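Local coordinates for outer membrane protein SusF (Bacteroides thetaiotaomicron, PDB 4FE9) that binds starch at the bacterial cell surface through carbohydrate-binding modules, ahead of starch transport into the periplasm for degradation, at residues D149-G157 against N165-D173; L285-W296 against L351-D359. All coordinates share one frame; numbering follows the deposited sequence.

Contact 1. Residues D149-G157 against N165-D173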
ATOM      1  N   ASP A 149     -10.554  -8.519  20.957  1.00 16.78           N
ATOM      2  CA  ASP A 149     -10.415  -8.148  22.380  1.00 15.84           C
ATOM      3  C   ASP A 149     -10.813  -6.674  22.540  1.00 15.52           C
ATOM      4  O   ASP A 149     -10.320  -5.837  21.809  1.00 14.62           O
ATOM      5  CB  ASP A 149      -8.977  -8.375  22.859  1.00 15.51           C
ATOM      6  CG  ASP A 149      -8.851  -8.326  24.380  1.00 17.26           C
ATOM      7  OD1 ASP A 149      -8.509  -9.364  24.986  1.00 18.82           O
ATOM      8  OD2 ASP A 149      -9.202  -7.284  24.975  1.00 18.01           O
ATOM      9  N   PRO A 150     -11.815  -6.384  23.419  1.00 17.55           N
ATOM     10  CA  PRO A 150     -12.317  -4.981  23.553  1.00 17.87           C
ATOM     11  C   PRO A 150     -11.223  -4.004  24.046  1.00 18.12           C
ATOM     12  O   PRO A 150     -11.233  -2.825  23.682  1.00 18.31           O
ATOM     13  CB  PRO A 150     -13.444  -5.094  24.607  1.00 18.89           C
ATOM     14  CG  PRO A 150     -13.288  -6.456  25.256  1.00 18.54           C
ATOM     15  CD  PRO A 150     -12.621  -7.345  24.209  1.00 17.73           C
ATOM     16  N   ASP A 151     -10.210  -4.531  24.714  1.00 17.18           N
ATOM     17  CA  ASP A 151      -9.128  -3.706  25.210  1.00 17.94           C
ATOM     18  C   ASP A 151      -7.874  -3.766  24.327  1.00 16.19           C
ATOM     19  O   ASP A 151      -6.829  -3.287  24.714  1.00 18.19           O
ATOM     20  CB  ASP A 151      -8.789  -4.104  26.638  1.00 17.57           C
ATOM     21  CG  ASP A 151      -9.954  -3.884  27.588  1.00 23.25           C
ATOM     22  OD1 ASP A 151     -10.373  -2.723  27.725  1.00 23.22           O
ATOM     23  OD2 ASP A 151     -10.556  -4.888  28.055  1.00 31.02           O
ATOM     24  N   GLY A 152      -7.983  -4.352  23.145  1.00 14.95           N
ATOM     25  CA  GLY A 152      -6.909  -4.220  22.143  1.00 12.25           C
ATOM     26  C   GLY A 152      -5.836  -5.303  22.241  1.00 10.44           C
ATOM     27  O   GLY A 152      -6.061  -6.361  22.815  1.00 10.65           O
ATOM     28  N   TYR A 153      -4.668  -5.027  21.661  1.00  9.34           N
ATOM     29  CA  TYR A 153      -3.616  -6.031  21.498  1.00  8.70           C
ATOM     30  C   TYR A 153      -2.256  -5.459  21.895  1.00  8.45           C
ATOM     31  O   TYR A 153      -1.993  -4.291  21.675  1.00  7.65           O
ATOM     32  CB  TYR A 153      -3.559  -6.492  20.035  1.00  8.17           C
ATOM     33  CG  TYR A 153      -4.796  -7.229  19.622  1.00  7.10           C
ATOM     34  CD1 TYR A 153      -4.935  -8.570  19.932  1.00  6.90           C
ATOM     35  CD2 TYR A 153      -5.940  -6.527  19.199  1.00  6.37           C
ATOM     36  CE1 TYR A 153      -6.188  -9.235  19.777  1.00  7.89           C
ATOM     37  CE2 TYR A 153      -7.181  -7.193  19.020  1.00  6.86           C
ATOM     38  CZ  TYR A 153      -7.268  -8.545  19.257  1.00  7.38           C
ATOM     39  OH  TYR A 153      -8.482  -9.200  19.132  1.00  9.87           O
ATOM     40  N   TYR A 154      -1.374  -6.331  22.376  1.00  8.74           N
ATOM     41  CA  TYR A 154      -0.036  -5.928  22.784  1.00 10.24           C
ATOM     42  C   TYR A 154       1.037  -6.764  22.036  1.00 10.14           C
ATOM     43  O   TYR A 154       0.799  -7.945  21.719  1.00 11.30           O
ATOM     44  CB  TYR A 154       0.102  -6.130  24.279  1.00  9.31           C
ATOM     45  CG  TYR A 154      -0.669  -5.134  25.074  1.00 11.70           C
ATOM     46  CD1 TYR A 154      -2.049  -5.255  25.225  1.00 19.58           C
ATOM     47  CD2 TYR A 154      -0.034  -4.040  25.665  1.00 13.72           C
ATOM     48  CE1 TYR A 154      -2.777  -4.321  25.964  1.00 22.25           C
ATOM     49  CE2 TYR A 154      -0.743  -3.126  26.435  1.00 22.69           C
ATOM     50  CZ  TYR A 154      -2.116  -3.253  26.560  1.00 23.56           C
ATOM     51  OH  TYR A 154      -2.832  -2.311  27.266  1.00 30.38           O
ATOM     52  N   ILE A 155       2.189  -6.151  21.747  1.00  9.71           N
ATOM     53  CA  ILE A 155       3.372  -6.904  21.310  1.00  9.74           C
ATOM     54  C   ILE A 155       4.300  -7.150  22.480  1.00 11.32           C
ATOM     55  O   ILE A 155       4.605  -6.223  23.273  1.00  9.87           O
ATOM     56  CB  ILE A 155       4.150  -6.169  20.232  1.00  9.87           C
ATOM     57  CG1 ILE A 155       3.256  -5.826  19.041  1.00 12.09           C
ATOM     58  CG2 ILE A 155       5.417  -6.955  19.824  1.00  7.58           C
ATOM     59  CD1 ILE A 155       2.907  -6.987  18.208  1.00 17.45           C
ATOM     60  N   VAL A 156       4.804  -8.379  22.557  1.00 10.26           N
ATOM     61  CA  VAL A 156       5.834  -8.757  23.499  1.00 10.65           C
ATOM     62  C   VAL A 156       6.898  -9.552  22.686  1.00 11.49           C
ATOM     63  O   VAL A 156       6.547 -10.444  21.918  1.00 10.02           O
ATOM     64  CB  VAL A 156       5.232  -9.686  24.595  1.00 11.85           C
ATOM     65  CG1 VAL A 156       6.305 -10.283  25.480  1.00 13.20           C
ATOM     66  CG2 VAL A 156       4.244  -8.930  25.438  1.00 12.53           C
ATOM     67  N   GLY A 157       8.175  -9.229  22.851  1.00 10.34           N
ATOM     68  CA  GLY A 157       9.236  -9.965  22.163  1.00 11.44           C
ATOM     69  C   GLY A 157      10.623  -9.708  22.714  1.00 12.41           C
ATOM     70  O   GLY A 157      10.771  -9.248  23.852  1.00 11.80           O
ATOM     71  N   ASN A 165       4.900  -6.223  32.041  1.00 15.48           N
ATOM     72  CA  ASN A 165       5.260  -4.800  32.222  1.00 17.11           C
ATOM     73  C   ASN A 165       5.873  -4.185  30.991  1.00 16.22           C
ATOM     74  O   ASN A 165       5.771  -2.997  30.796  1.00 16.67           O
ATOM     75  CB  ASN A 165       6.207  -4.585  33.425  1.00 17.64           C
ATOM     76  CG  ASN A 165       5.542  -4.881  34.767  1.00 21.83           C
ATOM     77  OD1 ASN A 165       4.317  -4.721  34.928  1.00 27.98           O
ATOM     78  ND2 ASN A 165       6.336  -5.388  35.718  1.00 24.88           N
ATOM     79  N   SER A 166       6.559  -4.992  30.181  1.00 16.38           N
ATOM     80  CA  SER A 166       7.260  -4.461  28.981  1.00 16.52           C
ATOM     81  C   SER A 166       6.389  -4.460  27.715  1.00 16.55           C
ATOM     82  O   SER A 166       6.830  -3.981  26.656  1.00 15.32           O
ATOM     83  CB  SER A 166       8.539  -5.244  28.709  1.00 16.63           C
ATOM     84  OG  SER A 166       9.260  -5.444  29.908  1.00 19.13           O
ATOM     85  N   ALA A 167       5.212  -5.078  27.793  1.00 14.50           N
ATOM     86  CA  ALA A 167       4.354  -5.238  26.586  1.00 15.11           C
ATOM     87  C   ALA A 167       3.997  -3.887  25.984  1.00 14.82           C
ATOM     88  O   ALA A 167       3.810  -2.947  26.692  1.00 17.36           O
ATOM     89  CB  ALA A 167       3.104  -6.022  26.919  1.00 13.23           C
ATOM     90  N   GLN A 168       4.097  -3.764  24.675  1.00 14.62           N
ATOM     91  CA  GLN A 168       3.800  -2.509  24.022  1.00 15.09           C
ATOM     92  C   GLN A 168       2.459  -2.546  23.301  1.00 15.35           C
ATOM     93  O   GLN A 168       2.207  -3.456  22.512  1.00 14.67           O
ATOM     94  CB  GLN A 168       4.908  -2.159  23.048  1.00 14.46           C
ATOM     95  CG  GLN A 168       6.203  -1.709  23.772  1.00 18.49           C
ATOM     96  CD  GLN A 168       7.319  -1.351  22.800  1.00 27.49           C
ATOM     97  OE1 GLN A 168       7.057  -0.911  21.681  1.00 23.86           O
ATOM     98  NE2 GLN A 168       8.574  -1.453  23.262  1.00 23.52           N
ATOM     99  N   GLN A 169       1.590  -1.578  23.585  1.00 14.41           N
ATOM    100  CA  GLN A 169       0.242  -1.595  23.011  1.00 14.68           C
ATOM    101  C   GLN A 169       0.253  -1.206  21.545  1.00 13.75           C
ATOM    102  O   GLN A 169       0.819  -0.186  21.176  1.00 13.43           O
ATOM    103  CB  GLN A 169      -0.734  -0.684  23.776  1.00 14.47           C
ATOM    104  CG  GLN A 169      -2.183  -1.002  23.444  1.00 14.70           C
ATOM    105  CD  GLN A 169      -3.169  -0.289  24.344  1.00 29.53           C
ATOM    106  OE1 GLN A 169      -2.813   0.647  25.053  1.00 28.49           O
ATOM    107  NE2 GLN A 169      -4.430  -0.652  24.230  1.00 27.84           N
ATOM    108  N   MET A 170      -0.498  -1.949  20.747  1.00 12.15           N
ATOM    109  CA  MET A 170      -0.701  -1.610  19.341  1.00 13.23           C
ATOM    110  C   MET A 170      -1.753  -0.504  19.182  1.00 14.58           C
ATOM    111  O   MET A 170      -2.710  -0.463  19.943  1.00 13.58           O
ATOM    112  CB  MET A 170      -1.147  -2.864  18.579  1.00 13.03           C
ATOM    113  CG  MET A 170      -0.216  -4.066  18.812  1.00 10.59           C
ATOM    114  SD  MET A 170      -0.485  -5.403  17.612  1.00 10.57           S
ATOM    115  CE  MET A 170       0.281  -4.696  16.142  1.00  6.85           C
ATOM    116  N   LYS A 171      -1.539   0.393  18.211  1.00 14.87           N
ATOM    117  CA  LYS A 171      -2.504   1.478  17.916  1.00 18.55           C
ATOM    118  C   LYS A 171      -3.559   1.001  16.935  1.00 18.93           C
ATOM    119  O   LYS A 171      -3.235   0.568  15.838  1.00 17.59           O
ATOM    120  CB  LYS A 171      -1.788   2.723  17.320  1.00 17.34           C
ATOM    121  CG  LYS A 171      -0.834   3.469  18.324  1.00 24.07           C
ATOM    122  CD  LYS A 171      -1.232   3.200  19.784  1.00 32.86           C
ATOM    123  CE  LYS A 171      -0.430   4.068  20.767  1.00 42.03           C
ATOM    124  NZ  LYS A 171       0.683   4.803  20.079  1.00 39.66           N
ATOM    125  N   LYS A 172      -4.826   1.156  17.305  1.00 21.00           N
ATOM    126  CA  LYS A 172      -5.921   0.882  16.387  1.00 23.34           C
ATOM    127  C   LYS A 172      -6.036   1.962  15.339  1.00 25.66           C
ATOM    128  O   LYS A 172      -6.274   3.104  15.659  1.00 25.99           O
ATOM    129  CB  LYS A 172      -7.244   0.746  17.142  1.00 23.25           C
ATOM    130  CG  LYS A 172      -8.385   0.280  16.279  1.00 23.10           C
ATOM    131  CD  LYS A 172      -9.351  -0.570  17.054  1.00 35.92           C
ATOM    132  CE  LYS A 172     -10.451   0.264  17.674  1.00 38.47           C
ATOM    133  NZ  LYS A 172     -10.022   0.802  18.973  1.00 42.12           N
ATOM    134  N   ASP A 173      -5.872   1.590  14.079  1.00 27.97           N
ATOM    135  CA  ASP A 173      -5.960   2.545  12.992  1.00 32.29           C
ATOM    136  C   ASP A 173      -7.302   3.300  12.994  1.00 33.42           C
ATOM    137  O   ASP A 173      -8.357   2.728  13.312  1.00 33.83           O
ATOM    138  CB  ASP A 173      -5.738   1.856  11.652  1.00 31.95           C
ATOM    139  CG  ASP A 173      -5.419   2.837  10.537  1.00 37.98           C
ATOM    140  OD1 ASP A 173      -5.266   4.052  10.831  1.00 49.67           O
ATOM    141  OD2 ASP A 173      -5.371   2.405   9.362  1.00 46.25           O
TER
HETATM  142  O   HOH W   1      -4.480  -2.151  21.064  1.00 13.05           O
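Gln168 O accepts the hydrogen bond of Ile155 N (2.8 Å, N-H...O 162°), the shortest direct one across the two segments, with the CA-H of Tyr154 as a weaker contact beside it. Gln168 N returns a bond to Ile155 O (2.9 Å), closing a hydrogen-bonded antiparallel pair. Further along, Met170 N still reaches Tyr153 O directly, at 2.9 Å and almost straight (172°). The reverse link is replaced by a water, which accepts from Tyr153 N and donates to Met170 O at 2.7 Å, evidence that the strands part here.

This is the first beta hairpin of carbohydrate-binding module 1, strands 153-157 and 168-172. The former pairs on its other edge with strand 191-196, and Ile155 packs on the D-glucose-binding Phe192.

At the Tyr154-Gln169 pair, CG of Gln169 lies over one face of the phenol, 4.0 Å from its centroid. Because Gln169 CG stands anti to its backbone N (chi1 -164°) and the chain is extended beyond, the amide runs on beneath the hydroxyl end, its plane nearly parallel to the ring. With an alanine at Tyr154, the Gln169 chain would probably lose this aromatic surface and be set free to turn, and Ala167 CB would lose a neighbour. Ala167 CB is pressed against Val156 CG2 at 3.5 Å, tighter than normal carbon contact. On the Ile155 side, the bent end of Met170 brings SD to 3.8 Å from Ile155 CD1, while Tyr153 turns its ring edge-to-face with Tyr180 and Phe245.

Contact 2. Residues L285-W296 against L351-D359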
ATOM      1  N   LEU A 285      13.188  18.633  -3.316  1.00 15.14           N
ATOM      2  CA  LEU A 285      11.773  18.779  -2.910  1.00 13.74           C
ATOM      3  C   LEU A 285      11.642  19.213  -1.451  1.00 12.92           C
ATOM      4  O   LEU A 285      12.570  19.135  -0.704  1.00 12.52           O
ATOM      5  CB  LEU A 285      10.991  17.485  -3.138  1.00 13.96           C
ATOM      6  CG  LEU A 285      10.607  17.211  -4.605  1.00 16.93           C
ATOM      7  CD1 LEU A 285      11.843  16.621  -5.373  1.00 14.43           C
ATOM      8  CD2 LEU A 285       9.388  16.262  -4.674  1.00 13.68           C
ATOM      9  N   VAL A 286      10.451  19.641  -1.074  1.00 12.61           N
ATOM     10  CA  VAL A 286      10.222  20.229   0.230  1.00 11.44           C
ATOM     11  C   VAL A 286       9.572  19.179   1.148  1.00 10.37           C
ATOM     12  O   VAL A 286       8.549  18.577   0.772  1.00 10.28           O
ATOM     13  CB  VAL A 286       9.289  21.438   0.100  1.00 11.82           C
ATOM     14  CG1 VAL A 286       9.085  22.144   1.491  1.00 10.38           C
ATOM     15  CG2 VAL A 286       9.833  22.426  -0.975  1.00 13.01           C
ATOM     16  N   PRO A 287      10.183  18.909   2.327  1.00  9.29           N
ATOM     17  CA  PRO A 287       9.503  17.931   3.208  1.00  9.08           C
ATOM     18  C   PRO A 287       8.118  18.432   3.671  1.00  9.14           C
ATOM     19  O   PRO A 287       7.965  19.592   4.000  1.00  9.51           O
ATOM     20  CB  PRO A 287      10.485  17.763   4.414  1.00  9.96           C
ATOM     21  CG  PRO A 287      11.335  19.008   4.412  1.00 11.29           C
ATOM     22  CD  PRO A 287      11.256  19.659   3.008  1.00  8.24           C
ATOM     23  N   VAL A 288       7.123  17.554   3.663  1.00  8.07           N
ATOM     24  CA  VAL A 288       5.858  17.843   4.310  1.00  9.37           C
ATOM     25  C   VAL A 288       6.022  17.795   5.848  1.00 10.24           C
ATOM     26  O   VAL A 288       6.603  16.855   6.379  1.00 10.34           O
ATOM     27  CB  VAL A 288       4.754  16.816   3.875  1.00  9.98           C
ATOM     28  CG1 VAL A 288       3.453  17.090   4.613  1.00  8.90           C
ATOM     29  CG2 VAL A 288       4.541  16.875   2.363  1.00 12.25           C
ATOM     30  N   ASN A 289       5.496  18.811   6.542  1.00 11.12           N
ATOM     31  CA  ASN A 289       5.770  19.011   7.972  1.00 11.79           C
ATOM     32  C   ASN A 289       5.315  17.818   8.805  1.00 12.93           C
ATOM     33  O   ASN A 289       4.184  17.356   8.663  1.00 11.24           O
ATOM     34  CB  ASN A 289       5.078  20.281   8.472  1.00 11.68           C
ATOM     35  CG  ASN A 289       5.461  20.633   9.921  1.00 13.68           C
ATOM     36  OD1 ASN A 289       5.050  19.966  10.851  1.00 16.22           O
ATOM     37  ND2 ASN A 289       6.157  21.736  10.095  1.00  8.95           N
ATOM     38  N   GLY A 290       6.253  17.263   9.588  1.00 13.62           N
ATOM     39  CA  GLY A 290       5.957  16.212  10.553  1.00 14.67           C
ATOM     40  C   GLY A 290       5.494  14.941   9.889  1.00 17.19           C
ATOM     41  O   GLY A 290       4.761  14.166  10.488  1.00 17.84           O
ATOM     42  N   THR A 291       5.752  14.808   8.584  1.00 16.40           N
ATOM     43  CA  THR A 291       5.142  13.719   7.839  1.00 16.57           C
ATOM     44  C   THR A 291       6.195  12.884   7.149  1.00 17.28           C
ATOM     45  O   THR A 291       6.731  13.266   6.105  1.00 17.08           O
ATOM     46  CB  THR A 291       4.056  14.206   6.822  1.00 17.85           C
ATOM     47  OG1 THR A 291       3.088  15.043   7.494  1.00 15.41           O
ATOM     48  CG2 THR A 291       3.351  13.022   6.198  1.00 16.95           C
ATOM     49  N   LYS A 292       6.479  11.740   7.764  1.00 16.61           N
ATOM     50  CA  LYS A 292       7.586  10.839   7.410  1.00 17.96           C
ATOM     51  C   LYS A 292       7.735  10.577   5.889  1.00 15.63           C
ATOM     52  O   LYS A 292       6.876   9.980   5.263  1.00 15.95           O
ATOM     53  CB  LYS A 292       7.365   9.500   8.153  1.00 17.81           C
ATOM     54  CG  LYS A 292       8.460   8.467   7.995  1.00 24.57           C
ATOM     55  CD  LYS A 292       8.037   7.110   8.627  1.00 26.93           C
ATOM     56  CE  LYS A 292       8.391   7.047  10.105  1.00 29.99           C
ATOM     57  NZ  LYS A 292       9.815   6.674  10.288  1.00 37.41           N
ATOM     58  N   GLY A 293       8.899  10.890   5.352  1.00 14.54           N
ATOM     59  CA  GLY A 293       9.266  10.404   4.021  1.00 11.73           C
ATOM     60  C   GLY A 293       8.411  11.018   2.896  1.00 12.01           C
ATOM     61  O   GLY A 293       8.351  10.481   1.800  1.00 11.72           O
ATOM     62  N   THR A 294       7.761  12.143   3.178  0.50 10.98           N
ATOM     63  CA  THR A 294       6.901  12.767   2.198  0.50 10.82           C
ATOM     64  C   THR A 294       7.330  14.177   1.838  1.00 11.07           C
ATOM     65  O   THR A 294       7.752  14.964   2.718  1.00  9.66           O
ATOM     66  CB  THR A 294       5.447  12.754   2.639  0.50 11.22           C
ATOM     67  OG1 THR A 294       5.266  13.654   3.737  0.50 13.27           O
ATOM     68  CG2 THR A 294       5.054  11.366   3.069  0.50 11.48           C
ATOM     69  N   PHE A 295       7.212  14.510   0.545  1.00 10.27           N
ATOM     70  CA  PHE A 295       7.874  15.688  -0.042  1.00 10.12           C
ATOM     71  C   PHE A 295       7.007  16.232  -1.152  1.00 10.65           C
ATOM     72  O   PHE A 295       6.131  15.523  -1.661  1.00 12.89           O
ATOM     73  CB  PHE A 295       9.251  15.321  -0.630  1.00  9.02           C
ATOM     74  CG  PHE A 295      10.175  14.724   0.343  1.00  8.89           C
ATOM     75  CD1 PHE A 295      11.047  15.518   1.060  1.00  9.08           C
ATOM     76  CD2 PHE A 295      10.241  13.355   0.502  1.00  6.33           C
ATOM     77  CE1 PHE A 295      11.897  14.956   2.007  1.00  7.81           C
ATOM     78  CE2 PHE A 295      11.113  12.779   1.420  1.00  9.99           C
ATOM     79  CZ  PHE A 295      11.924  13.580   2.188  1.00 13.85           C
ATOM     80  N   TRP A 296       7.230  17.484  -1.515  1.00  9.62           N
ATOM     81  CA  TRP A 296       6.505  18.114  -2.601  1.00 10.28           C
ATOM     82  C   TRP A 296       7.335  19.208  -3.281  1.00 12.51           C
ATOM     83  O   TRP A 296       8.399  19.631  -2.768  1.00 11.65           O
ATOM     84  CB  TRP A 296       5.149  18.661  -2.132  1.00  8.07           C
ATOM     85  CG  TRP A 296       5.258  19.873  -1.182  1.00 11.95           C
ATOM     86  CD1 TRP A 296       5.544  19.844   0.164  1.00  9.30           C
ATOM     87  CD2 TRP A 296       5.261  21.259  -1.559  1.00 11.46           C
ATOM     88  NE1 TRP A 296       5.731  21.133   0.645  1.00 10.63           N
ATOM     89  CE2 TRP A 296       5.503  22.018  -0.382  1.00  9.44           C
ATOM     90  CE3 TRP A 296       5.171  21.929  -2.787  1.00 10.38           C
ATOM     91  CZ2 TRP A 296       5.531  23.390  -0.387  1.00  7.06           C
ATOM     92  CZ3 TRP A 296       5.136  23.305  -2.785  1.00 18.99           C
ATOM     93  CH2 TRP A 296       5.305  24.029  -1.597  1.00 11.55           C
ATOM     94  N   LEU A 351       2.137  20.427  -9.230  1.00 17.77           N
ATOM     95  CA  LEU A 351       2.499  20.024  -7.864  1.00 17.91           C
ATOM     96  C   LEU A 351       2.843  18.540  -7.826  1.00 17.40           C
ATOM     97  O   LEU A 351       1.968  17.680  -8.051  1.00 16.30           O
ATOM     98  CB  LEU A 351       1.351  20.317  -6.875  1.00 16.88           C
ATOM     99  CG  LEU A 351       1.684  20.014  -5.381  1.00 20.31           C
ATOM    100  CD1 LEU A 351       0.995  20.966  -4.419  1.00 24.15           C
ATOM    101  CD2 LEU A 351       1.374  18.615  -5.012  1.00 23.21           C
ATOM    102  N   VAL A 352       4.132  18.245  -7.664  1.00 16.72           N
ATOM    103  CA  VAL A 352       4.589  16.891  -7.529  1.00 16.43           C
ATOM    104  C   VAL A 352       4.614  16.482  -6.045  1.00 17.19           C
ATOM    105  O   VAL A 352       5.186  17.194  -5.200  1.00 17.03           O
ATOM    106  CB  VAL A 352       5.980  16.751  -8.105  1.00 17.22           C
ATOM    107  CG1 VAL A 352       6.498  15.359  -7.889  1.00 16.91           C
ATOM    108  CG2 VAL A 352       5.964  17.082  -9.628  1.00 20.15           C
ATOM    109  N   TYR A 353       3.962  15.370  -5.725  1.00 15.67           N
ATOM    110  CA  TYR A 353       3.931  14.840  -4.365  1.00 14.17           C
ATOM    111  C   TYR A 353       4.524  13.430  -4.325  1.00 14.88           C
ATOM    112  O   TYR A 353       4.146  12.579  -5.135  1.00 15.72           O
ATOM    113  CB  TYR A 353       2.495  14.827  -3.875  1.00 14.72           C
ATOM    114  CG  TYR A 353       2.267  14.086  -2.585  1.00 16.44           C
ATOM    115  CD1 TYR A 353       2.035  12.720  -2.579  1.00 27.35           C
ATOM    116  CD2 TYR A 353       2.175  14.770  -1.379  1.00 25.13           C
ATOM    117  CE1 TYR A 353       1.736  12.041  -1.397  1.00 22.12           C
ATOM    118  CE2 TYR A 353       1.871  14.116  -0.208  1.00 25.18           C
ATOM    119  CZ  TYR A 353       1.675  12.744  -0.219  1.00 29.45           C
ATOM    120  OH  TYR A 353       1.408  12.084   0.959  1.00 27.56           O
ATOM    121  N   VAL A 354       5.538  13.216  -3.465  1.00 13.69           N
ATOM    122  CA  VAL A 354       6.284  11.951  -3.418  1.00 11.51           C
ATOM    123  C   VAL A 354       6.362  11.422  -1.949  1.00 13.14           C
ATOM    124  O   VAL A 354       6.591  12.195  -0.992  1.00 10.08           O
ATOM    125  CB  VAL A 354       7.718  12.090  -3.961  1.00 13.64           C
ATOM    126  CG1 VAL A 354       8.438  10.718  -3.940  1.00 10.43           C
ATOM    127  CG2 VAL A 354       7.743  12.678  -5.370  1.00 11.18           C
ATOM    128  N   SER A 355       6.097  10.143  -1.770  1.00 12.65           N
ATOM    129  CA  SER A 355       6.165   9.533  -0.445  1.00 15.32           C
ATOM    130  C   SER A 355       6.989   8.249  -0.508  1.00 16.04           C
ATOM    131  O   SER A 355       6.848   7.458  -1.444  1.00 17.26           O
ATOM    132  CB  SER A 355       4.753   9.242   0.061  1.00 15.45           C
ATOM    133  OG  SER A 355       4.772   8.769   1.387  1.00 22.90           O
ATOM    134  N   VAL A 356       7.921   8.089   0.422  1.00 15.58           N
ATOM    135  CA  VAL A 356       8.837   6.933   0.426  1.00 15.12           C
ATOM    136  C   VAL A 356       8.970   6.450   1.869  1.00 16.44           C
ATOM    137  O   VAL A 356       9.430   7.201   2.751  1.00 14.82           O
ATOM    138  CB  VAL A 356      10.248   7.338  -0.084  1.00 15.64           C
ATOM    139  CG1 VAL A 356      11.235   6.150  -0.029  1.00 13.58           C
ATOM    140  CG2 VAL A 356      10.166   7.907  -1.488  1.00 16.93           C
ATOM    141  N   ILE A 357       8.431   5.286   2.155  1.00 16.17           N
ATOM    142  CA  ILE A 357       8.694   4.676   3.428  1.00 18.69           C
ATOM    143  C   ILE A 357       9.159   3.263   3.233  1.00 20.49           C
ATOM    144  O   ILE A 357       8.501   2.484   2.549  1.00 20.74           O
ATOM    145  CB  ILE A 357       7.481   4.710   4.331  1.00 18.81           C
ATOM    146  CG1 ILE A 357       7.154   6.144   4.711  1.00 18.63           C
ATOM    147  CG2 ILE A 357       7.750   3.895   5.627  1.00 22.07           C
ATOM    148  CD1 ILE A 357       5.681   6.419   4.800  1.00 30.90           C
ATOM    149  N   GLY A 358      10.366   2.974   3.717  1.00 21.44           N
ATOM    150  CA  GLY A 358      11.024   1.723   3.431  1.00 24.84           C
ATOM    151  C   GLY A 358      11.058   1.442   1.941  1.00 26.57           C
ATOM    152  O   GLY A 358      11.648   2.196   1.177  1.00 26.05           O
ATOM    153  N   ASP A 359      10.282   0.439   1.529  1.00 29.30           N
ATOM    154  CA  ASP A 359      10.218   0.001   0.122  1.00 31.32           C
ATOM    155  C   ASP A 359       9.086   0.677  -0.671  1.00 30.07           C
ATOM    156  O   ASP A 359       9.148   0.726  -1.892  1.00 30.95           O
ATOM    157  CB  ASP A 359      10.026  -1.517   0.065  1.00 32.23           C
ATOM    158  CG  ASP A 359      11.289  -2.276   0.425  1.00 38.43           C
ATOM    159  OD1 ASP A 359      12.341  -2.028  -0.225  1.00 50.08           O
ATOM    160  OD2 ASP A 359      11.241  -3.093   1.382  1.00 51.88           O
TER
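Phe295 and Val354 exchange backbone hydrogen bonds as an antiparallel pair, Phe295 N to Val354 O at 2.8 Å and Val354 N to Phe295 O at 3.0 Å. Strands 294-296 and 351-357 run antiparallel, their N-to-C directions at 164° and their axes 4.7 Å apart at closest. The backbones pack tightly: Trp296 CA comes within 3.1 Å of Val352 O, a CA-H...O contact. At the other end Val356 N bonds to Gly293 O (2.8 Å). Gly293 has positive phi, and a CB here would collide with Val356 O, consistent with a glycine being needed for so close an approach. On the face that carries Phe295 and Val354, Leu285 CD2 meets Val354 CG2 at 4.0 Å, the two crossing at about a right angle in a buried apolar layer that Phe299 extends.

The partly exposed end is looser. Lys292, its CG anti to the backbone N (chi1 -176°), lays its aliphatic CD across Ile357 CG1 at 4.1 Å and sends NZ to the backbone O of Asn257. Two type II turns, Val288-Thr291 and Thr291-Thr294, carry the chain between the hairpin strands, and strand 348-357 pairs with the second of them, 294-301, in the antiparallel, Ig-like sheet of carbohydrate-binding module 2.

How the contacts relate
Contact 1 and contact 2 sit in successive carbohydrate-binding modules, their centres 29 Å apart, and share no strand. Each pairs neighbouring strands of an antiparallel eight-stranded sheet, but at different places: contact 1 unites the first and second strands across a seven-residue connection, whereas contact 2 brings the seventh strand against the third after 54 intervening residues. Contact 2 is the more buried, with nine of twelve touching residues buried and none exposed. Both rest on three direct backbone bonds flanked by CA-H...O contacts and on apolar packing; contact 1, partly surface, adds a water bridge and a glutamine over a tyrosine ring. It also lies near bound glucose, while contact 2 is away from the annotated sites.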